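Local coordinates for ICChI, a glycosylated chitinase (Ipomoea carnea, PDB 6IDN), which probably hydrolyses the beta-1,4 links of chitin, and also has lysozyme activity, as a glycosylated plant TIM-barrel enzyme of glycosyl hydrolase family 18, at residues E18-D26 and K258-K269. Sequence-based numbering, arbitrary orientation. Where two conformers were deposited one is given.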
loop_
_atom_site.group_PDB
_atom_site.type_symbol
_atom_site.label_atom_id
_atom_site.label_comp_id
_atom_site.label_asym_id
_atom_site.label_seq_id
_atom_site.Cartn_x
_atom_site.Cartn_y
_atom_site.Cartn_z
ATOM N N GLU A 18 -1.757 -7.299 17.048
ATOM C CA GLU A 18 -3.207 -7.422 17.149
ATOM C C GLU A 18 -3.862 -7.318 15.779
ATOM O O GLU A 18 -4.844 -8.014 15.489
ATOM C CB GLU A 18 -3.756 -6.347 18.084
ATOM C CG GLU A 18 -3.444 -6.607 19.552
ATOM C CD GLU A 18 -3.678 -5.393 20.424
ATOM O OE1 GLU A 18 -3.827 -4.276 19.893
ATOM O OE2 GLU A 18 -3.728 -5.560 21.659
ATOM N N THR A 19 -3.336 -6.439 14.933
ATOM C CA THR A 19 -3.848 -6.325 13.576
ATOM C C THR A 19 -3.706 -7.646 12.830
ATOM O O THR A 19 -4.654 -8.127 12.196
ATOM C CB THR A 19 -3.106 -5.193 12.873
ATOM O OG1 THR A 19 -3.390 -3.971 13.571
ATOM C CG2 THR A 19 -3.536 -5.066 11.406
ATOM N N CYS A 20 -2.531 -8.269 12.919
ATOM C CA CYS A 20 -2.357 -9.559 12.266
ATOM C C CYS A 20 -3.244 -10.622 12.898
ATOM O O CYS A 20 -3.770 -11.492 12.196
ATOM C CB CYS A 20 -0.887 -9.968 12.306
ATOM S SG CYS A 20 0.074 -8.924 11.220
ATOM N N ASP A 21 -3.426 -10.566 14.221
ATOM C CA ASP A 21 -4.225 -11.567 14.918
ATOM C C ASP A 21 -5.727 -11.464 14.635
ATOM O O ASP A 21 -6.483 -12.329 15.086
ATOM C CB ASP A 21 -3.957 -11.468 16.420
ATOM C CG ASP A 21 -2.746 -12.296 16.860
ATOM O OD1 ASP A 21 -2.442 -13.317 16.210
ATOM O OD2 ASP A 21 -2.095 -11.927 17.863
ATOM N N THR A 22 -6.195 -10.453 13.902
ATOM C CA THR A 22 -7.577 -10.500 13.434
ATOM C C THR A 22 -7.794 -11.640 12.454
ATOM O O THR A 22 -8.935 -12.092 12.290
ATOM C CB THR A 22 -7.988 -9.184 12.760
ATOM O OG1 THR A 22 -7.323 -9.050 11.495
ATOM C CG2 THR A 22 -7.663 -8.004 13.650
ATOM N N ASP A 23 -6.724 -12.106 11.804
ATOM C CA ASP A 23 -6.778 -13.127 10.765
ATOM C C ASP A 23 -7.637 -12.686 9.579
ATOM O O ASP A 23 -8.041 -13.509 8.755
ATOM C CB ASP A 23 -7.256 -14.467 11.341
ATOM C CG ASP A 23 -6.259 -15.051 12.321
ATOM O OD1 ASP A 23 -5.048 -14.983 12.028
ATOM O OD2 ASP A 23 -6.671 -15.564 13.384
ATOM N N ASP A 24 -7.905 -11.381 9.478
ATOM C CA ASP A 24 -8.649 -10.823 8.354
ATOM C C ASP A 24 -7.754 -10.358 7.219
ATOM O O ASP A 24 -8.248 -10.181 6.097
ATOM C CB ASP A 24 -9.502 -9.631 8.814
ATOM C CG ASP A 24 -10.770 -10.059 9.527
ATOM O OD1 ASP A 24 -11.116 -11.257 9.469
ATOM O OD2 ASP A 24 -11.427 -9.198 10.155
ATOM N N TYR A 25 -6.463 -10.145 7.473
ATOM C CA TYR A 25 -5.589 -9.485 6.508
ATOM C C TYR A 25 -4.494 -10.422 6.023
ATOM O O TYR A 25 -3.901 -11.179 6.804
ATOM C CB TYR A 25 -4.954 -8.232 7.107
ATOM C CG TYR A 25 -5.928 -7.384 7.883
ATOM C CD1 TYR A 25 -7.069 -6.874 7.278
ATOM C CD2 TYR A 25 -5.725 -7.111 9.240
ATOM C CE1 TYR A 25 -7.964 -6.096 7.982
ATOM C CE2 TYR A 25 -6.618 -6.327 9.947
ATOM C CZ TYR A 25 -7.736 -5.826 9.320
ATOM O OH TYR A 25 -8.630 -5.048 10.016
ATOM N N ASP A 26 -4.251 -10.369 4.724
ATOM C CA ASP A 26 -3.163 -11.097 4.099
ATOM C C ASP A 26 -1.948 -10.234 3.829
ATOM O O ASP A 26 -0.861 -10.785 3.642
ATOM C CB ASP A 26 -3.645 -11.697 2.778
ATOM C CG ASP A 26 -4.870 -12.550 2.958
ATOM O OD1 ASP A 26 -4.710 -13.753 3.310
ATOM O OD2 ASP A 26 -5.994 -12.022 2.802
ATOM N N LYS A 258 -6.736 0.412 9.144
ATOM C CA LYS A 258 -7.021 -0.413 10.319
ATOM C C LYS A 258 -7.842 0.355 11.353
ATOM O O LYS A 258 -8.747 -0.212 11.983
ATOM C CB LYS A 258 -5.715 -0.919 10.937
ATOM C CG LYS A 258 -5.881 -1.669 12.272
ATOM C CD LYS A 258 -6.789 -2.894 12.131
ATOM C CE LYS A 258 -6.808 -3.725 13.427
ATOM N NZ LYS A 258 -7.410 -2.993 14.572
ATOM N N TYR A 259 -7.555 1.649 11.521
ATOM C CA TYR A 259 -8.231 2.432 12.552
ATOM C C TYR A 259 -9.739 2.462 12.348
ATOM O O TYR A 259 -10.491 2.535 13.328
ATOM C CB TYR A 259 -7.684 3.859 12.582
ATOM C CG TYR A 259 -8.363 4.734 13.616
ATOM C CD1 TYR A 259 -8.115 4.550 14.968
ATOM C CD2 TYR A 259 -9.250 5.735 13.239
ATOM C CE1 TYR A 259 -8.734 5.341 15.923
ATOM C CE2 TYR A 259 -9.877 6.531 14.190
ATOM C CZ TYR A 259 -9.611 6.330 15.524
ATOM O OH TYR A 259 -10.227 7.118 16.473
ATOM N N TYR A 260 -10.196 2.398 11.097
ATOM C CA TYR A 260 -11.611 2.512 10.761
ATOM C C TYR A 260 -12.280 1.171 10.515
ATOM O O TYR A 260 -13.487 1.139 10.247
ATOM C CB TYR A 260 -11.788 3.408 9.526
ATOM C CG TYR A 260 -11.284 4.816 9.764
ATOM C CD1 TYR A 260 -12.011 5.708 10.539
ATOM C CD2 TYR A 260 -10.066 5.237 9.248
ATOM C CE1 TYR A 260 -11.545 6.989 10.775
ATOM C CE2 TYR A 260 -9.588 6.523 9.487
ATOM C CZ TYR A 260 -10.337 7.392 10.243
ATOM O OH TYR A 260 -9.878 8.671 10.491
ATOM N N ASP A 261 -11.535 0.070 10.606
ATOM C CA ASP A 261 -12.046 -1.262 10.288
ATOM C C ASP A 261 -12.468 -1.970 11.574
ATOM O O ASP A 261 -11.794 -2.868 12.079
ATOM C CB ASP A 261 -10.985 -2.058 9.521
ATOM C CG ASP A 261 -11.504 -3.393 9.017
ATOM O OD1 ASP A 261 -12.742 -3.554 8.931
ATOM O OD2 ASP A 261 -10.675 -4.284 8.729
ATOM N N ASP A 262 -13.619 -1.558 12.107
ATOM C CA ASP A 262 -14.167 -2.229 13.282
ATOM C C ASP A 262 -14.754 -3.586 12.905
ATOM O O ASP A 262 -14.511 -4.591 13.582
ATOM C CB ASP A 262 -15.230 -1.352 13.954
ATOM C CG ASP A 262 -14.721 0.044 14.302
ATOM O OD1 ASP A 262 -13.493 0.276 14.285
ATOM O OD2 ASP A 262 -15.562 0.919 14.595
ATOM N N ASP A 263 -15.545 -3.631 11.832
ATOM C CA ASP A 263 -16.116 -4.903 11.403
ATOM C C ASP A 263 -16.307 -5.001 9.892
ATOM O O ASP A 263 -16.979 -5.934 9.436
ATOM C CB ASP A 263 -17.460 -5.166 12.122
ATOM C CG ASP A 263 -18.464 -4.040 11.940
ATOM O OD1 ASP A 263 -18.324 -3.235 11.001
ATOM O OD2 ASP A 263 -19.408 -3.957 12.749
ATOM N N TYR A 264 -15.739 -4.093 9.098
ATOM C CA TYR A 264 -15.955 -4.152 7.656
ATOM C C TYR A 264 -15.299 -5.388 7.057
ATOM O O TYR A 264 -15.958 -6.169 6.360
ATOM C CB TYR A 264 -15.433 -2.879 6.993
ATOM C CG TYR A 264 -15.916 -2.646 5.571
ATOM C CD1 TYR A 264 -17.253 -2.389 5.307
ATOM C CD2 TYR A 264 -15.025 -2.672 4.498
ATOM C CE1 TYR A 264 -17.698 -2.156 4.013
ATOM C CE2 TYR A 264 -15.469 -2.443 3.197
ATOM C CZ TYR A 264 -16.799 -2.188 2.968
ATOM O OH TYR A 264 -17.247 -1.948 1.676
ATOM N N SER A 265 -14.007 -5.609 7.336
ATOM C CA SER A 265 -13.346 -6.775 6.753
ATOM C C SER A 265 -13.958 -8.076 7.258
ATOM O O SER A 265 -14.026 -9.060 6.515
ATOM C CB SER A 265 -11.835 -6.739 7.024
ATOM O OG SER A 265 -11.554 -6.713 8.414
ATOM N N SER A 266 -14.403 -8.107 8.517
ATOM C CA SER A 266 -15.061 -9.309 9.016
ATOM C C SER A 266 -16.338 -9.591 8.236
ATOM O O SER A 266 -16.676 -10.753 7.980
ATOM C CB SER A 266 -15.361 -9.171 10.509
ATOM O OG SER A 266 -14.175 -9.172 11.286
ATOM N N LYS A 267 -17.052 -8.538 7.836
ATOM C CA LYS A 267 -18.307 -8.719 7.112
ATOM C C LYS A 267 -18.081 -9.150 5.667
ATOM O O LYS A 267 -18.930 -9.843 5.096
ATOM C CB LYS A 267 -19.125 -7.423 7.127
ATOM C CG LYS A 267 -19.799 -7.075 8.435
ATOM C CD LYS A 267 -20.430 -5.683 8.343
ATOM C CE LYS A 267 -20.966 -5.214 9.678
ATOM N NZ LYS A 267 -22.078 -6.085 10.118
ATOM N N ILE A 268 -16.973 -8.744 5.048
ATOM C CA ILE A 268 -16.783 -9.007 3.624
ATOM C C ILE A 268 -15.834 -10.168 3.337
ATOM O O ILE A 268 -15.873 -10.713 2.223
ATOM C CB ILE A 268 -16.309 -7.740 2.870
ATOM C CG1 ILE A 268 -14.879 -7.349 3.283
ATOM C CG2 ILE A 268 -17.288 -6.596 3.090
ATOM C CD1 ILE A 268 -14.283 -6.239 2.417
ATOM N N LYS A 269 -15.001 -10.575 4.295
ATOM C CA LYS A 269 -13.930 -11.519 3.973
ATOM C C LYS A 269 -14.406 -12.793 3.285
ATOM O O LYS A 269 -13.785 -13.181 2.281
ATOM C CB LYS A 269 -13.116 -11.873 5.227
ATOM C CG LYS A 269 -11.882 -12.737 4.902
ATOM C CD LYS A 269 -10.757 -12.555 5.906
ATOM C CE LYS A 269 -9.486 -13.296 5.480
ATOM N NZ LYS A 269 -8.650 -12.563 4.458
HETATM O O HOH W 1 -6.569 -14.108 6.224
HETATM O O HOH W 2 -7.193 -15.386 3.690
#
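The buried carboxylate of D261 is gripped by three donors, one of them the Y25 phenol in a very short bond, OH to D261 OD2 2.5 Å. The phenol meets OD2 on its anti side, 34° out of the carboxylate plane, while S265 OG takes the syn lone pair of the same oxygen at 2.6 Å. D261 OD1 receives the backbone N of S265 at 2.9 Å, so both oxygens tie the loop to the first turn of helix 264-268. Chi1 of -173° swings the D261 carboxylate away from its own backbone N, putting OD2 at the Y25 ring edge, in plane. An alanine here is likely to leave the buried Y25 hydroxyl without its acceptor and S265 OG free to turn. K258 crosses Y25 at about a right angle, its CD 3.5 Å from Y25 OH; its CE touches T19 OG1, itself hydrogen-bonded to S15 O, and its NZ bonds E13 O. Farther along, S266 OG donates to the syn lone pair of D24 OD2 (3.0 Å). K269 NZ sits above the D24 carbonyl plane, 2.9 Å from D24 O, and salt-bridges D26 OD2, which also accepts from I3 N. The contact thus joins the segments following helix 16-21 and strand 250-256 beside strand 2-7 of the TIM barrel, around a carboxylate whose negative charge the three donors would probably stabilise.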